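Local coordinates for protein putative creatinine amidohydrolase (Bacteroides fragilis, PDB 3LUB) that is a zinc-binding protein of the creatininase superfamily that probably hydrolyses carbon-nitrogen bonds in linear amides, at residues F[44-49]-F[166-171]; F[180-185]-F[222-227]. One frame throughout, in Å; residues are numbered along the deposited sequence.

Following the chain from the N terminus, strand 23-28 precedes helix 42-62, whose first turn holds the zinc ligand Asp43. Contact 1 closes a long loop of 116 residues when helix 166-175 returns to the start of that helix. Most of the parallel sheet lies in this loop. Contact 2 opens only after contact 1 has closed, so the two stand in series and neither nest nor cross. It joins the loop after helix 166-175 to the residues leading into helix 226-249. The two contacts meet through 166-171 and 222-227, where Ser170 OG lies 3.2 Å from Thr225 N, a probable hydrogen bond. Helix 166-175 thus links the zinc site to the C-terminal helix.

Contact 1 of 2, residues F[44-49]-F[166-171]; sequences CILPHD and ESETSV. With ZN (zinc ion), chain B.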
loop_
_atom_site.group_PDB
_atom_site.type_symbol
_atom_site.label_atom_id
_atom_site.label_comp_id
_atom_site.label_asym_id
_atom_site.label_seq_id
_atom_site.Cartn_x
_atom_site.Cartn_y
_atom_site.Cartn_z
ATOM N N CYS F 44 -10.990 -25.876 -0.034
ATOM C CA CYS F 44 -10.521 -25.833 1.351
ATOM C C CYS F 44 -10.591 -27.215 2.006
ATOM O O CYS F 44 -9.669 -27.638 2.703
ATOM C CB CYS F 44 -11.403 -24.905 2.198
ATOM S SG CYS F 44 -11.265 -23.089 1.908
ATOM N N ILE F 45 -11.723 -27.876 1.809
ATOM C CA ILE F 45 -12.020 -29.151 2.441
ATOM C C ILE F 45 -11.029 -30.238 2.044
ATOM O O ILE F 45 -10.517 -30.931 2.904
ATOM C CB ILE F 45 -13.434 -29.643 2.093
ATOM C CG1 ILE F 45 -14.498 -28.731 2.725
ATOM C CG2 ILE F 45 -13.625 -31.065 2.545
ATOM C CD1 ILE F 45 -15.897 -28.802 2.128
ATOM N N LEU F 46 -10.770 -30.387 0.748
ATOM C CA LEU F 46 -9.924 -31.464 0.259
ATOM C C LEU F 46 -8.482 -31.401 0.750
ATOM O O LEU F 46 -7.983 -32.398 1.289
ATOM C CB LEU F 46 -9.983 -31.544 -1.261
ATOM C CG LEU F 46 -11.363 -31.983 -1.764
ATOM C CD1 LEU F 46 -11.314 -32.382 -3.267
ATOM C CD2 LEU F 46 -11.894 -33.116 -0.877
ATOM N N PRO F 47 -7.794 -30.244 0.598
ATOM C CA PRO F 47 -6.435 -30.192 1.197
ATOM C C PRO F 47 -6.367 -30.303 2.705
ATOM O O PRO F 47 -5.402 -30.801 3.227
ATOM C CB PRO F 47 -5.904 -28.825 0.737
ATOM C CG PRO F 47 -7.086 -28.046 0.295
ATOM C CD PRO F 47 -8.089 -29.024 -0.179
ATOM N N HIS F 48 -7.385 -29.805 3.411
ATOM C CA HIS F 48 -7.423 -29.965 4.863
ATOM C C HIS F 48 -7.449 -31.467 5.220
ATOM O O HIS F 48 -6.639 -31.948 6.011
ATOM C CB HIS F 48 -8.650 -29.279 5.472
ATOM C CG HIS F 48 -8.786 -29.536 6.938
ATOM N ND1 HIS F 48 -9.533 -30.575 7.448
ATOM C CD2 HIS F 48 -8.212 -28.928 7.999
ATOM C CE1 HIS F 48 -9.444 -30.574 8.765
ATOM N NE2 HIS F 48 -8.635 -29.594 9.123
ATOM N N ASP F 49 -8.392 -32.192 4.631
ATOM C CA ASP F 49 -8.533 -33.647 4.905
ATOM C C ASP F 49 -7.300 -34.471 4.495
ATOM O O ASP F 49 -6.812 -35.312 5.275
ATOM C CB ASP F 49 -9.810 -34.172 4.252
ATOM C CG ASP F 49 -11.070 -33.660 4.943
ATOM O OD1 ASP F 49 -10.947 -32.857 5.915
ATOM O OD2 ASP F 49 -12.185 -34.027 4.497
ATOM N N GLU F 166 -14.116 -35.375 -12.425
ATOM C CA GLU F 166 -14.209 -36.713 -11.885
ATOM C C GLU F 166 -13.357 -36.871 -10.673
ATOM O O GLU F 166 -13.788 -37.464 -9.705
ATOM C CB GLU F 166 -13.851 -37.774 -12.943
ATOM C CG GLU F 166 -14.263 -39.208 -12.541
ATOM C CD GLU F 166 -13.896 -40.246 -13.597
ATOM O OE1 GLU F 166 -14.157 -39.993 -14.784
ATOM O OE2 GLU F 166 -13.345 -41.295 -13.226
ATOM N N SER F 167 -12.141 -36.351 -10.718
ATOM C CA SER F 167 -11.196 -36.486 -9.630
ATOM C C SER F 167 -11.615 -35.742 -8.356
ATOM O O SER F 167 -11.540 -36.304 -7.243
ATOM C CB SER F 167 -9.818 -35.983 -10.090
ATOM O OG SER F 167 -9.918 -34.696 -10.686
ATOM N N GLU F 168 -11.979 -34.465 -8.495
ATOM C CA GLU F 168 -12.417 -33.694 -7.330
ATOM C C GLU F 168 -13.702 -34.296 -6.764
ATOM O O GLU F 168 -13.893 -34.330 -5.543
ATOM C CB GLU F 168 -12.644 -32.211 -7.669
ATOM C CG GLU F 168 -11.471 -31.310 -7.332
ATOM C CD GLU F 168 -11.780 -29.820 -7.411
ATOM O OE1 GLU F 168 -12.608 -29.417 -8.257
ATOM O OE2 GLU F 168 -11.126 -29.040 -6.654
ATOM N N THR F 169 -14.615 -34.709 -7.645
ATOM C CA THR F 169 -15.872 -35.311 -7.173
ATOM C C THR F 169 -15.606 -36.614 -6.431
ATOM O O THR F 169 -16.178 -36.835 -5.379
ATOM C CB THR F 169 -16.883 -35.560 -8.293
ATOM O OG1 THR F 169 -17.111 -34.336 -9.002
ATOM C CG2 THR F 169 -18.179 -36.030 -7.710
ATOM N N SER F 170 -14.722 -37.452 -6.960
ATOM C CA SER F 170 -14.412 -38.740 -6.338
ATOM C C SER F 170 -13.825 -38.547 -4.969
ATOM O O SER F 170 -14.203 -39.249 -4.050
ATOM C CB SER F 170 -13.436 -39.592 -7.187
ATOM O OG SER F 170 -14.023 -39.999 -8.410
ATOM N N VAL F 171 -12.879 -37.620 -4.846
ATOM C CA VAL F 171 -12.189 -37.422 -3.582
ATOM C C VAL F 171 -13.167 -36.831 -2.546
ATOM O O VAL F 171 -13.117 -37.197 -1.394
ATOM C CB VAL F 171 -10.928 -36.559 -3.744
ATOM C CG1 VAL F 171 -10.220 -36.354 -2.379
ATOM C CG2 VAL F 171 -9.956 -37.191 -4.807
HETATM ZN ZN ZN B . -11.745 -27.253 -6.818
HETATM O O HOH W 1 -10.791 -26.378 -8.456
#
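Leu46 meets Glu168 and Val171 across a small, fully buried contact between two helices. Walking along 44-49, the side chain of Ile45 packs on Met172 and His176, a little further along the chain than 166-171. Leu46 carries the contact from this side. Its chi1 of -67° sets CG beside the backbone N and sends both methyl groups toward 166-171. CD2 of Leu46 touches CG1 of Val171 at 3.9 Å. CD1 of Leu46 lies 4.0 Å from the backbone O of Glu168 and 4.2 Å from CG of Glu168. The branched end of Leu46 therefore packs beside the root of a metal ligand, without any hydrogen bond between the segments.

Pro47 follows, and the helix is kinked there because the proline N makes no bond to the turn before. His48 and Asp49 form a pair of their own. ND1 of His48 donates to OD1 of Asp49 at 3.1 Å, nearly straight at 170° and in the plane of the ring. NE2 of His48 bonds to Asp7, so both ring nitrogens have partners.

On the other helix the Glu168 chain runs extended beyond CG to the zinc ion. Glu168 OE2 binds the zinc ion at 1.9 Å, with Glu168 OE1 at 2.7 Å from the same ion. OE1 also accepts a hydrogen bond from Ala164 N. Together with the metal bond this should hold the carboxylate's rotation. His34, Asp43 and a water complete this half of the two-zinc site, and Asp43 is shared by both zinc ions.

Val171 also packs on Tyr232 and Val233. Helix 166-175 therefore lies between helix 42-62 and the C-terminal helix 226-249.

Contact 2 of 2, residues F[180-185]-F[222-227]; sequences VNLAEA and KKATAE
Lys222 reaches Ala185 with a chain extended beyond CG. The bond from CA to CB of Lys222 runs across the line to the other segment, and the end of the chain comes nearer. From CG the atoms CD, CE and NZ run out nearly straight, and the far end does the touching. CE of Lys222 passes 4.2 Å from CB of Ala185 and comes within 3.2 Å of the backbone O of Ala185. NZ of Lys222 lies 3.2 Å from that same O of Ala185, in a weak hydrogen bond. The stronger polar partner of NZ is Asp187, with which it forms a salt bridge. The ammonium group is thus shared between a carboxylate and a carbonyl of one loop.

That loop contains a short 3-10 segment, 182-184. Backbone bonds from Glu184 N to Asn181 O and from Ala185 N to Leu182 O close the tight turn. ND2 of Asn181 reaches OE2 of Glu184 at 3.3 Å, from above the carboxylate plane. In the creatininase chain this turn follows helix 166-175 and packs against the residues just ahead of helix 226-249. Thr225 is the N-cap of that helix, and its OG1 accepts from Lys228 N.

Leu182 fills the other half of the contact. With CG anti to the backbone N (chi1 -169°), its branched end is carried over to the opposite segment. CD2 of Leu182 rests on two backbone carbonyls, 3.7 Å from Ala224 O and 3.8 Å from Lys222 O. CD1 of Leu182 faces CB of Ala224 at 4.2 Å. Leu182 and Ala224 both also touch Thr169 of helix 166-175. Asn181 and Glu184 pack on Lys4 and Cys12 of a second subunit.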
loop_
_atom_site.group_PDB
_atom_site.type_symbol
_atom_site.label_atom_id
_atom_site.label_comp_id
_atom_site.label_asym_id
_atom_site.label_seq_id
_atom_site.Cartn_x
_atom_site.Cartn_y
_atom_site.Cartn_z
ATOM N N VAL F 180 -22.017 -34.251 -1.207
ATOM C CA VAL F 180 -22.126 -34.325 -2.661
ATOM C C VAL F 180 -23.251 -35.263 -3.118
ATOM O O VAL F 180 -23.294 -36.424 -2.749
ATOM C CB VAL F 180 -20.750 -34.691 -3.330
ATOM C CG1 VAL F 180 -20.016 -35.738 -2.545
ATOM C CG2 VAL F 180 -20.953 -35.158 -4.777
ATOM N N ASN F 181 -24.173 -34.744 -3.918
ATOM C CA ASN F 181 -25.176 -35.562 -4.558
ATOM C C ASN F 181 -24.855 -35.584 -6.042
ATOM O O ASN F 181 -25.230 -34.663 -6.781
ATOM C CB ASN F 181 -26.592 -35.022 -4.291
ATOM C CG ASN F 181 -27.053 -35.218 -2.818
ATOM O OD1 ASN F 181 -26.761 -36.243 -2.182
ATOM N ND2 ASN F 181 -27.791 -34.228 -2.284
ATOM N N LEU F 182 -24.166 -36.643 -6.469
ATOM C CA LEU F 182 -23.740 -36.781 -7.851
ATOM C C LEU F 182 -24.878 -36.587 -8.865
ATOM O O LEU F 182 -24.634 -36.045 -9.941
ATOM C CB LEU F 182 -23.014 -38.122 -8.074
ATOM C CG LEU F 182 -22.264 -38.327 -9.394
ATOM C CD1 LEU F 182 -21.130 -37.314 -9.547
ATOM C CD2 LEU F 182 -21.735 -39.728 -9.458
ATOM N N ALA F 183 -26.111 -37.002 -8.520
ATOM C CA ALA F 183 -27.281 -36.843 -9.412
ATOM C C ALA F 183 -27.583 -35.393 -9.772
ATOM O O ALA F 183 -28.316 -35.113 -10.724
ATOM C CB ALA F 183 -28.535 -37.456 -8.801
ATOM N N GLU F 184 -27.022 -34.471 -9.003
ATOM C CA GLU F 184 -27.215 -33.041 -9.267
ATOM C C GLU F 184 -26.228 -32.417 -10.259
ATOM O O GLU F 184 -26.453 -31.303 -10.700
ATOM C CB GLU F 184 -27.208 -32.268 -7.945
ATOM C CG GLU F 184 -28.328 -32.745 -7.052
ATOM C CD GLU F 184 -28.265 -32.174 -5.665
ATOM O OE1 GLU F 184 -27.396 -31.271 -5.415
ATOM O OE2 GLU F 184 -29.087 -32.655 -4.841
ATOM N N ALA F 185 -25.186 -33.169 -10.635
ATOM C CA ALA F 185 -24.125 -32.692 -11.515
ATOM C C ALA F 185 -24.603 -32.401 -12.939
ATOM O O ALA F 185 -25.472 -33.092 -13.482
ATOM C CB ALA F 185 -22.966 -33.717 -11.538
ATOM N N LYS F 222 -19.420 -37.476 -13.865
ATOM C CA LYS F 222 -20.449 -38.476 -13.645
ATOM C C LYS F 222 -20.013 -39.958 -13.462
ATOM O O LYS F 222 -20.786 -40.733 -12.952
ATOM C CB LYS F 222 -21.592 -38.287 -14.664
ATOM C CG LYS F 222 -22.338 -36.950 -14.402
ATOM C CD LYS F 222 -23.559 -36.737 -15.289
ATOM C CE LYS F 222 -24.026 -35.284 -15.233
ATOM N NZ LYS F 222 -25.283 -34.962 -16.046
ATOM N N LYS F 223 -18.768 -40.313 -13.772
ATOM C CA LYS F 223 -18.228 -41.631 -13.422
ATOM C C LYS F 223 -17.450 -41.623 -12.112
ATOM O O LYS F 223 -16.827 -42.640 -11.752
ATOM C CB LYS F 223 -17.360 -42.174 -14.563
ATOM C CG LYS F 223 -18.048 -42.073 -15.923
ATOM C CD LYS F 223 -17.266 -42.740 -17.039
ATOM C CE LYS F 223 -18.124 -42.800 -18.309
ATOM N NZ LYS F 223 -17.430 -43.474 -19.454
ATOM N N ALA F 224 -17.511 -40.494 -11.394
ATOM C CA ALA F 224 -16.936 -40.352 -10.058
ATOM C C ALA F 224 -17.465 -41.422 -9.057
ATOM O O ALA F 224 -18.657 -41.748 -9.070
ATOM C CB ALA F 224 -17.233 -38.908 -9.526
ATOM N N THR F 225 -16.585 -41.985 -8.225
ATOM C CA THR F 225 -16.992 -42.873 -7.144
ATOM C C THR F 225 -16.104 -42.623 -5.920
ATOM O O THR F 225 -14.983 -42.170 -6.067
ATOM C CB THR F 225 -16.878 -44.388 -7.554
ATOM O OG1 THR F 225 -15.505 -44.791 -7.618
ATOM C CG2 THR F 225 -17.527 -44.667 -8.887
ATOM N N ALA F 226 -16.607 -42.934 -4.720
ATOM C CA ALA F 226 -15.833 -42.866 -3.491
ATOM C C ALA F 226 -14.552 -43.708 -3.552
ATOM O O ALA F 226 -13.495 -43.317 -3.060
ATOM C CB ALA F 226 -16.706 -43.324 -2.278
ATOM N N GLU F 227 -14.648 -44.886 -4.148
ATOM C CA GLU F 227 -13.494 -45.765 -4.266
ATOM C C GLU F 227 -12.403 -45.239 -5.167
ATOM O O GLU F 227 -11.236 -45.382 -4.863
ATOM C CB GLU F 227 -13.924 -47.133 -4.810
ATOM C CG GLU F 227 -12.763 -48.103 -4.883
ATOM C CD GLU F 227 -13.187 -49.486 -5.267
ATOM O OE1 GLU F 227 -13.942 -50.123 -4.492
ATOM O OE2 GLU F 227 -12.756 -49.930 -6.354
#